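PDB 1CBK: 2-amino-4-hydroxy-6-hydroxymethyldihydropteridine pyrophosphokinase, which probably catalyses the transfer of pyrophosphate from ATP to 6-hydroxymethyl-7,8-dihydropterin, a step in folate biosynthesis. Local coordinates for residues M1-N11 and P52-T63; I98-I106 and S133-Q141. One frame throughout, in Å; residues are numbered along the deposited sequence.

Contact 1 (M1-N11 and P52-T63); sequences MITAYIALGSN and PDYVNAVAKIET. With ROI (7,8-dihydro-7,7-dimethyl-6-hydroxypterin), chain D.
Asn11 and Tyr54 stack at the end of two antiparallel strands, 2-10 and 54-63, which pair from Ile2-Thr63 to Ser10-Val55. Asn11 can be followed outward: its CB sits 3.5 Å from the Tyr54 ring centroid, a CH-pi contact over the face; CG lies closest to Tyr54 CZ; OD1 turns to the backbone N of Arg92; and ND2 gives Pro52 O a straight bond of 3.0 Å (174°). With chi1 at 76°, CG stands between backbone N and carbonyl carbon, and the amide lies only 7° from parallel with the ring. The ring's opposite face carries the bound pterin, whose N3 is 3.2 Å from Tyr54 CG, so the flat phenol is sandwiched between an amide and a heterocycle.

Asn56 suits its place because one amide can both give and accept: OD1 takes the pterin N3 hydrogen at 3.0 Å, while ND2 donates to pterin O4 at 2.8 Å. ND2 also reaches Leu8 O at 3.3 Å, a bent bond that, with Ala57 N, gives this carbonyl two donors. Gly9, lacking a side chain, leaves room for O4.

Further along, aliphatic carbons of Lys60 lie beside Tyr5, and a water links NZ to Tyr5 OH. Strand 2-10 pairs on its other edge with 95-101 and strand 54-63 with 32-43; helix 122-131 packs against Tyr5 and Val58, helix 15-27 against Ser10 and Ala59.

Contact 2 (I98-I106 and S133-Q141); sequences ILLYGNEII and SDLVLPNSQ
An edge strand of the main sheet, 95-101, with the turn that follows it and Ile105 just beyond, meets the loop between helices 122-131 and 143-146 through Leu100, Ile105 and Pro138. Chi1 of -59° sets Leu100 CG anti to the carbonyl carbon, and from there its two methyls part: CD1 meets Leu135 CD2 tip to tip at 3.8 Å and also touches Leu137 CD2 at 4.0 Å, whereas CD2 lies 3.7 Å from Pro138 CD. A forked leucine can thus serve three apolar neighbours at once. On another part of the proline ring, CB takes Ile105 CG1 at 3.8 Å.

Leu100 is placed by a classic beta bulge, in which Leu99 and Leu100 together face Tyr5 of strand 2-10. Beyond it a type II' turn runs from Tyr101 to Glu104, closed by Glu104 N to Tyr101 O; Gly102 fits there because its phi is positive. Pro138 likewise belongs to a turn, type I, from Leu137 to Ser140, and its ring-restricted phi of -59° suits that position. Asn139 OD1 accepts from Gln141 N at 3.0 Å, forming an Asx turn.

A water donates to Asn103 OD1 at 2.9 Å; its approach to Val136 O is implausibly short, so the bridge to that carbonyl is doubtful. The same loop also reaches the second subunit, where Asn139 ND2 donates to Gly47 O of that chain.

Overall arrangement
Contacts 1 and 2 follow one another along the chain, and their centres lie 14 Å apart. They share the antiparallel sheet: strand 2-10 of contact 1 neighbours strand 95-101 of contact 2, and Tyr5 O lies 2.8 Å from Leu99 N and Thr3 O 2.9 Å from Gly102 N, both probable hydrogen bonds. Ile2 CD1 packs 3.4 Å from Tyr101 CD1. Contact 1 crosses the middle of the chain and brings Gly9, Tyr54 and Asn56 to the pterin pocket, which Ser43, Lys44 and Leu46 help to complete with further hydrogen bonds to the ligand. Contact 2, whose centre is about 14 Å from the centre of the chain, joins one edge of the sheet to a loop and contributes no residue to that pocket.

Contact 1 (M1-N11 and P52-T63)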
loop_
_atom_site.group_PDB
_atom_site.type_symbol
_atom_site.label_atom_id
_atom_site.label_comp_id
_atom_site.label_asym_id
_atom_site.label_seq_id
_atom_site.Cartn_x
_atom_site.Cartn_y
_atom_site.Cartn_z
ATOM N N MET A 1 27.574 0.412 11.910
ATOM C CA MET A 1 26.294 0.672 12.624
ATOM C C MET A 1 25.350 1.391 11.649
ATOM O O MET A 1 25.759 2.324 10.946
ATOM C CB MET A 1 26.567 1.500 13.886
ATOM C CG MET A 1 25.357 2.071 14.560
ATOM S SD MET A 1 25.451 3.855 14.364
ATOM C CE MET A 1 24.299 4.175 12.925
ATOM N N ILE A 2 24.105 0.933 11.587
ATOM C CA ILE A 2 23.152 1.511 10.661
ATOM C C ILE A 2 21.966 2.196 11.344
ATOM O O ILE A 2 21.541 1.797 12.427
ATOM C CB ILE A 2 22.650 0.442 9.623
ATOM C CG1 ILE A 2 21.558 -0.419 10.206
ATOM C CG2 ILE A 2 23.773 -0.465 9.164
ATOM C CD1 ILE A 2 20.191 0.047 9.775
ATOM N N THR A 3 21.449 3.231 10.695
ATOM C CA THR A 3 20.297 3.969 11.159
ATOM C C THR A 3 19.082 3.301 10.516
ATOM O O THR A 3 19.018 3.184 9.296
ATOM C CB THR A 3 20.367 5.425 10.701
ATOM O OG1 THR A 3 21.521 6.035 11.283
ATOM C CG2 THR A 3 19.114 6.198 11.109
ATOM N N ALA A 4 18.153 2.820 11.336
ATOM C CA ALA A 4 16.955 2.172 10.827
ATOM C C ALA A 4 15.739 2.905 11.358
ATOM O O ALA A 4 15.813 3.585 12.368
ATOM C CB ALA A 4 16.917 0.714 11.230
ATOM N N TYR A 5 14.627 2.789 10.648
ATOM C CA TYR A 5 13.379 3.439 11.030
ATOM C C TYR A 5 12.342 2.351 11.193
ATOM O O TYR A 5 12.216 1.461 10.338
ATOM C CB TYR A 5 12.956 4.460 9.973
ATOM C CG TYR A 5 13.818 5.691 9.995
ATOM C CD1 TYR A 5 13.557 6.721 10.902
ATOM C CD2 TYR A 5 14.937 5.806 9.144
ATOM C CE1 TYR A 5 14.387 7.853 10.979
ATOM C CE2 TYR A 5 15.783 6.931 9.213
ATOM C CZ TYR A 5 15.498 7.946 10.132
ATOM O OH TYR A 5 16.326 9.039 10.229
ATOM N N ILE A 6 11.655 2.394 12.325
ATOM C CA ILE A 6 10.630 1.401 12.663
ATOM C C ILE A 6 9.268 2.076 12.831
ATOM O O ILE A 6 9.148 3.096 13.518
ATOM C CB ILE A 6 11.025 0.654 13.972
ATOM C CG1 ILE A 6 12.358 -0.075 13.748
ATOM C CG2 ILE A 6 9.918 -0.335 14.410
ATOM C CD1 ILE A 6 12.983 -0.569 15.012
ATOM N N ALA A 7 8.255 1.526 12.163
ATOM C CA ALA A 7 6.894 2.050 12.250
ATOM C C ALA A 7 6.148 1.225 13.307
ATOM O O ALA A 7 6.302 0.004 13.366
ATOM C CB ALA A 7 6.179 1.934 10.879
ATOM N N LEU A 8 5.388 1.901 14.162
ATOM C CA LEU A 8 4.607 1.225 15.205
ATOM C C LEU A 8 3.139 1.639 15.104
ATOM O O LEU A 8 2.835 2.811 14.915
ATOM C CB LEU A 8 5.119 1.588 16.620
ATOM C CG LEU A 8 6.587 1.428 17.024
ATOM C CD1 LEU A 8 7.393 2.661 16.616
ATOM C CD2 LEU A 8 6.651 1.195 18.526
ATOM N N GLY A 9 2.239 0.686 15.303
ATOM C CA GLY A 9 0.817 1.000 15.249
ATOM C C GLY A 9 0.024 0.072 16.149
ATOM O O GLY A 9 0.457 -1.050 16.405
ATOM N N SER A 10 -1.105 0.544 16.665
ATOM C CA SER A 10 -1.955 -0.284 17.539
ATOM C C SER A 10 -3.316 0.339 17.660
ATOM O O SER A 10 -3.431 1.565 17.639
ATOM C CB SER A 10 -1.357 -0.381 18.960
ATOM O OG SER A 10 -2.279 -0.935 19.910
ATOM N N ASN A 11 -4.353 -0.481 17.745
ATOM C CA ASN A 11 -5.693 0.061 17.969
ATOM C C ASN A 11 -6.488 -0.837 18.938
ATOM O O ASN A 11 -7.711 -0.728 19.027
ATOM C CB ASN A 11 -6.492 0.297 16.663
ATOM C CG ASN A 11 -7.047 -0.976 16.046
ATOM O OD1 ASN A 11 -6.498 -2.070 16.201
ATOM N ND2 ASN A 11 -8.107 -0.822 15.276
ATOM N N PRO A 52 -11.477 0.568 16.117
ATOM C CA PRO A 52 -11.034 1.823 16.724
ATOM C C PRO A 52 -9.934 2.531 15.923
ATOM O O PRO A 52 -9.223 1.905 15.121
ATOM C CB PRO A 52 -10.515 1.377 18.099
ATOM C CG PRO A 52 -11.233 0.053 18.352
ATOM C CD PRO A 52 -11.204 -0.586 17.007
ATOM N N ASP A 53 -9.803 3.831 16.147
ATOM C CA ASP A 53 -8.755 4.617 15.516
ATOM C C ASP A 53 -7.429 4.073 16.042
ATOM O O ASP A 53 -7.341 3.616 17.193
ATOM C CB ASP A 53 -8.868 6.078 15.932
ATOM C CG ASP A 53 -9.956 6.832 15.183
ATOM O OD1 ASP A 53 -10.571 6.270 14.250
ATOM O OD2 ASP A 53 -10.175 8.009 15.540
ATOM N N TYR A 54 -6.382 4.192 15.230
ATOM C CA TYR A 54 -5.063 3.705 15.604
ATOM C C TYR A 54 -4.218 4.764 16.247
ATOM O O TYR A 54 -4.518 5.958 16.124
ATOM C CB TYR A 54 -4.319 3.232 14.357
ATOM C CG TYR A 54 -4.739 1.874 13.870
ATOM C CD1 TYR A 54 -5.950 1.691 13.178
ATOM C CD2 TYR A 54 -3.929 0.772 14.096
ATOM C CE1 TYR A 54 -6.323 0.408 12.722
ATOM C CE2 TYR A 54 -4.294 -0.502 13.650
ATOM C CZ TYR A 54 -5.477 -0.678 12.968
ATOM O OH TYR A 54 -5.784 -1.937 12.553
ATOM N N VAL A 55 -3.199 4.324 16.989
ATOM C CA VAL A 55 -2.201 5.237 17.565
ATOM C C VAL A 55 -0.915 4.781 16.825
ATOM O O VAL A 55 -0.604 3.574 16.787
ATOM C CB VAL A 55 -2.069 5.156 19.106
ATOM C CG1 VAL A 55 -0.984 6.140 19.592
ATOM C CG2 VAL A 55 -3.391 5.543 19.760
ATOM N N ASN A 56 -0.264 5.737 16.155
ATOM C CA ASN A 56 0.918 5.485 15.344
ATOM C C ASN A 56 2.136 6.318 15.700
ATOM O O ASN A 56 2.014 7.432 16.185
ATOM C CB ASN A 56 0.598 5.755 13.860
ATOM C CG ASN A 56 -0.272 4.679 13.240
ATOM O OD1 ASN A 56 -1.456 4.890 13.003
ATOM N ND2 ASN A 56 0.320 3.542 12.933
ATOM N N ALA A 57 3.316 5.772 15.425
ATOM C CA ALA A 57 4.562 6.475 15.680
ATOM C C ALA A 57 5.634 5.822 14.828
ATOM O O ALA A 57 5.405 4.778 14.198
ATOM C CB ALA A 57 4.953 6.417 17.179
ATOM N N VAL A 58 6.786 6.484 14.773
ATOM C CA VAL A 58 7.956 6.000 14.028
ATOM C C VAL A 58 9.131 6.254 14.962
ATOM O O VAL A 58 9.245 7.345 15.537
ATOM C CB VAL A 58 8.197 6.778 12.666
ATOM C CG1 VAL A 58 9.497 6.282 11.991
ATOM C CG2 VAL A 58 7.028 6.547 11.682
ATOM N N ALA A 59 9.968 5.238 15.132
ATOM C CA ALA A 59 11.154 5.328 15.982
ATOM C C ALA A 59 12.431 5.231 15.140
ATOM O O ALA A 59 12.474 4.516 14.127
ATOM C CB ALA A 59 11.129 4.200 17.031
ATOM N N LYS A 60 13.462 5.951 15.559
ATOM C CA LYS A 60 14.743 5.938 14.866
ATOM C C LYS A 60 15.732 5.215 15.749
ATOM O O LYS A 60 15.852 5.540 16.944
ATOM C CB LYS A 60 15.224 7.374 14.635
ATOM C CG LYS A 60 16.608 7.509 13.980
ATOM C CD LYS A 60 17.028 8.998 13.905
ATOM C CE LYS A 60 18.414 9.150 13.325
ATOM N NZ LYS A 60 18.791 10.591 13.149
ATOM N N ILE A 61 16.418 4.217 15.197
ATOM C CA ILE A 61 17.411 3.468 15.973
ATOM C C ILE A 61 18.748 3.380 15.231
ATOM O O ILE A 61 18.793 3.574 14.021
ATOM C CB ILE A 61 16.974 1.993 16.293
ATOM C CG1 ILE A 61 16.759 1.194 15.004
ATOM C CG2 ILE A 61 15.748 1.950 17.236
ATOM C CD1 ILE A 61 16.602 -0.304 15.249
ATOM N N GLU A 62 19.821 3.086 15.980
ATOM C CA GLU A 62 21.179 2.896 15.453
ATOM C C GLU A 62 21.449 1.496 15.929
ATOM O O GLU A 62 21.381 1.227 17.134
ATOM C CB GLU A 62 22.156 3.881 16.087
ATOM C CG GLU A 62 21.898 5.328 15.628
ATOM C CD GLU A 62 22.738 6.412 16.343
ATOM O OE1 GLU A 62 23.439 6.118 17.348
ATOM O OE2 GLU A 62 22.675 7.578 15.878
ATOM N N THR A 63 21.652 0.571 15.002
ATOM C CA THR A 63 21.861 -0.806 15.373
ATOM C C THR A 63 22.973 -1.491 14.594
ATOM O O THR A 63 23.354 -1.066 13.485
ATOM C CB THR A 63 20.530 -1.609 15.195
ATOM O OG1 THR A 63 20.667 -2.927 15.738
ATOM C CG2 THR A 63 20.157 -1.739 13.733
HETATM N N1 ROI D . -4.683 2.026 10.050
HETATM C C2 ROI D . -4.031 3.007 10.765
HETATM N N2 ROI D . -4.617 4.233 10.832
HETATM N N3 ROI D . -2.849 2.801 11.394
HETATM C C4 ROI D . -2.215 1.609 11.348
HETATM O O4 ROI D . -1.152 1.395 11.955
HETATM C C4A ROI D . -2.806 0.552 10.580
HETATM N N5 ROI D . -2.218 -0.604 10.492
HETATM C C6 ROI D . -2.727 -1.670 9.778
HETATM C C7 ROI D . -3.977 -1.442 8.887
HETATM C C16 ROI D . -3.558 -1.224 7.382
HETATM C C15 ROI D . -4.979 -2.593 9.044
HETATM N N8 ROI D . -4.698 -0.176 9.226
HETATM C C8A ROI D . -4.100 0.845 9.942
HETATM O O9 ROI D . -2.096 -2.768 9.907
HETATM O O HOH W 1 16.616 11.655 11.432
#

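Contact 2 (I98-I106 and S133-Q141)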
loop_
_atom_site.group_PDB
_atom_site.type_symbol
_atom_site.label_atom_id
_atom_site.label_comp_id
_atom_site.label_asym_id
_atom_site.label_seq_id
_atom_site.Cartn_x
_atom_site.Cartn_y
_atom_site.Cartn_z
ATOM N N ILE A 98 9.821 -2.686 9.917
ATOM C CA ILE A 98 11.074 -2.031 9.540
ATOM C C ILE A 98 10.794 -1.241 8.250
ATOM O O ILE A 98 10.477 -1.815 7.215
ATOM C CB ILE A 98 12.212 -3.043 9.253
ATOM C CG1 ILE A 98 12.476 -3.942 10.463
ATOM C CG2 ILE A 98 13.488 -2.265 8.908
ATOM C CD1 ILE A 98 13.225 -5.233 10.133
ATOM N N LEU A 99 10.822 0.081 8.345
ATOM C CA LEU A 99 10.566 0.933 7.189
ATOM C C LEU A 99 11.828 1.083 6.357
ATOM O O LEU A 99 11.797 0.957 5.136
ATOM C CB LEU A 99 10.141 2.326 7.630
ATOM C CG LEU A 99 8.845 2.577 8.388
ATOM C CD1 LEU A 99 8.777 4.073 8.764
ATOM C CD2 LEU A 99 7.647 2.195 7.499
ATOM N N LEU A 100 12.935 1.348 7.042
ATOM C CA LEU A 100 14.227 1.594 6.394
ATOM C C LEU A 100 15.352 0.990 7.209
ATOM O O LEU A 100 15.307 0.990 8.443
ATOM C CB LEU A 100 14.463 3.107 6.288
ATOM C CG LEU A 100 13.404 3.887 5.495
ATOM C CD1 LEU A 100 13.535 5.381 5.780
ATOM C CD2 LEU A 100 13.497 3.570 3.984
ATOM N N TYR A 101 16.358 0.484 6.503
ATOM C CA TYR A 101 17.530 -0.122 7.116
ATOM C C TYR A 101 18.689 0.508 6.363
ATOM O O TYR A 101 19.121 0.005 5.317
ATOM C CB TYR A 101 17.528 -1.646 6.926
ATOM C CG TYR A 101 18.674 -2.343 7.642
ATOM C CD1 TYR A 101 18.538 -2.766 8.964
ATOM C CD2 TYR A 101 19.902 -2.549 7.002
ATOM C CE1 TYR A 101 19.603 -3.380 9.646
ATOM C CE2 TYR A 101 20.967 -3.155 7.670
ATOM C CZ TYR A 101 20.813 -3.565 8.986
ATOM O OH TYR A 101 21.875 -4.126 9.646
ATOM N N GLY A 102 19.168 1.628 6.894
ATOM C CA GLY A 102 20.238 2.367 6.251
ATOM C C GLY A 102 19.648 2.791 4.919
ATOM O O GLY A 102 18.472 3.158 4.819
ATOM N N ASN A 103 20.443 2.631 3.881
ATOM C CA ASN A 103 20.034 2.964 2.539
ATOM C C ASN A 103 19.888 1.690 1.772
ATOM O O ASN A 103 19.883 1.703 0.549
ATOM C CB ASN A 103 21.122 3.778 1.869
ATOM C CG ASN A 103 20.730 5.197 1.705
ATOM O OD1 ASN A 103 19.754 5.509 0.995
ATOM N ND2 ASN A 103 21.465 6.093 2.370
ATOM N N GLU A 104 19.788 0.573 2.479
ATOM C CA GLU A 104 19.684 -0.702 1.806
ATOM C C GLU A 104 18.322 -1.037 1.261
ATOM O O GLU A 104 17.292 -0.577 1.756
ATOM C CB GLU A 104 20.183 -1.815 2.713
ATOM C CG GLU A 104 21.621 -1.565 3.150
ATOM C CD GLU A 104 22.176 -2.624 4.073
ATOM O OE1 GLU A 104 21.759 -3.806 3.983
ATOM O OE2 GLU A 104 23.052 -2.254 4.894
ATOM N N ILE A 105 18.344 -1.839 0.210
ATOM C CA ILE A 105 17.147 -2.318 -0.442
ATOM C C ILE A 105 17.214 -3.823 -0.249
ATOM O O ILE A 105 18.116 -4.473 -0.759
ATOM C CB ILE A 105 17.113 -1.919 -1.940
ATOM C CG1 ILE A 105 17.038 -0.397 -2.041
ATOM C CG2 ILE A 105 15.908 -2.534 -2.641
ATOM C CD1 ILE A 105 16.842 0.105 -3.436
ATOM N N ILE A 106 16.280 -4.359 0.539
ATOM C CA ILE A 106 16.233 -5.778 0.847
ATOM C C ILE A 106 14.853 -6.281 0.495
ATOM O O ILE A 106 13.858 -5.843 1.042
ATOM C CB ILE A 106 16.512 -6.014 2.353
ATOM C CG1 ILE A 106 17.831 -5.348 2.732
ATOM C CG2 ILE A 106 16.591 -7.498 2.671
ATOM C CD1 ILE A 106 18.113 -5.372 4.168
ATOM N N SER A 133 13.579 15.274 8.922
ATOM C CA SER A 133 13.134 16.352 8.041
ATOM C C SER A 133 13.729 16.480 6.648
ATOM O O SER A 133 13.076 17.026 5.775
ATOM C CB SER A 133 13.221 17.705 8.766
ATOM O OG SER A 133 14.513 17.919 9.323
ATOM N N ASP A 134 14.943 15.991 6.420
ATOM C CA ASP A 134 15.559 16.121 5.096
ATOM C C ASP A 134 15.997 14.774 4.570
ATOM O O ASP A 134 16.930 14.679 3.780
ATOM C CB ASP A 134 16.756 17.113 5.107
ATOM C CG ASP A 134 17.893 16.678 6.023
ATOM O OD1 ASP A 134 17.807 15.605 6.641
ATOM O OD2 ASP A 134 18.897 17.416 6.127
ATOM N N LEU A 135 15.313 13.736 5.027
ATOM C CA LEU A 135 15.625 12.379 4.633
ATOM C C LEU A 135 15.444 12.137 3.143
ATOM O O LEU A 135 14.490 12.622 2.544
ATOM C CB LEU A 135 14.711 11.425 5.413
ATOM C CG LEU A 135 14.858 9.918 5.201
ATOM C CD1 LEU A 135 16.220 9.442 5.665
ATOM C CD2 LEU A 135 13.743 9.180 5.926
ATOM N N VAL A 136 16.371 11.386 2.554
ATOM C CA VAL A 136 16.277 10.983 1.161
ATOM C C VAL A 136 16.181 9.454 1.235
ATOM O O VAL A 136 17.020 8.808 1.888
ATOM C CB VAL A 136 17.504 11.407 0.313
ATOM C CG1 VAL A 136 17.413 10.766 -1.097
ATOM C CG2 VAL A 136 17.576 12.951 0.224
ATOM N N LEU A 137 15.119 8.895 0.651
ATOM C CA LEU A 137 14.860 7.447 0.648
ATOM C C LEU A 137 15.765 6.674 -0.320
ATOM O O LEU A 137 16.401 7.287 -1.194
ATOM C CB LEU A 137 13.390 7.187 0.278
ATOM C CG LEU A 137 12.340 7.821 1.209
ATOM C CD1 LEU A 137 11.045 7.101 1.015
ATOM C CD2 LEU A 137 12.746 7.672 2.653
ATOM N N PRO A 138 15.839 5.316 -0.182
ATOM C CA PRO A 138 16.675 4.478 -1.061
ATOM C C PRO A 138 16.335 4.576 -2.558
ATOM O O PRO A 138 17.202 4.368 -3.408
ATOM C CB PRO A 138 16.434 3.061 -0.524
ATOM C CG PRO A 138 16.190 3.307 0.943
ATOM C CD PRO A 138 15.275 4.503 0.917
ATOM N N ASN A 139 15.083 4.899 -2.889
ATOM C CA ASN A 139 14.688 5.021 -4.288
ATOM C C ASN A 139 14.918 6.453 -4.808
ATOM O O ASN A 139 14.363 6.823 -5.839
ATOM C CB ASN A 139 13.216 4.630 -4.488
ATOM C CG ASN A 139 12.246 5.645 -3.888
ATOM O OD1 ASN A 139 12.645 6.536 -3.135
ATOM N ND2 ASN A 139 10.964 5.504 -4.213
ATOM N N SER A 140 15.680 7.242 -4.046
ATOM C CA SER A 140 16.022 8.633 -4.354
ATOM C C SER A 140 14.927 9.701 -4.087
ATOM O O SER A 140 15.170 10.899 -4.282
ATOM C CB SER A 140 16.584 8.758 -5.780
ATOM O OG SER A 140 15.538 8.819 -6.742
ATOM N N GLN A 141 13.723 9.297 -3.676
ATOM C CA GLN A 141 12.683 10.291 -3.354
ATOM C C GLN A 141 13.035 11.015 -2.035
ATOM O O GLN A 141 13.714 10.460 -1.155
ATOM C CB GLN A 141 11.291 9.648 -3.286
ATOM C CG GLN A 141 10.706 9.310 -4.673
ATOM C CD GLN A 141 9.317 8.687 -4.603
ATOM O OE1 GLN A 141 9.082 7.729 -3.858
ATOM N NE2 GLN A 141 8.400 9.204 -5.407
HETATM O O HOH W 2 17.690 6.516 2.691
#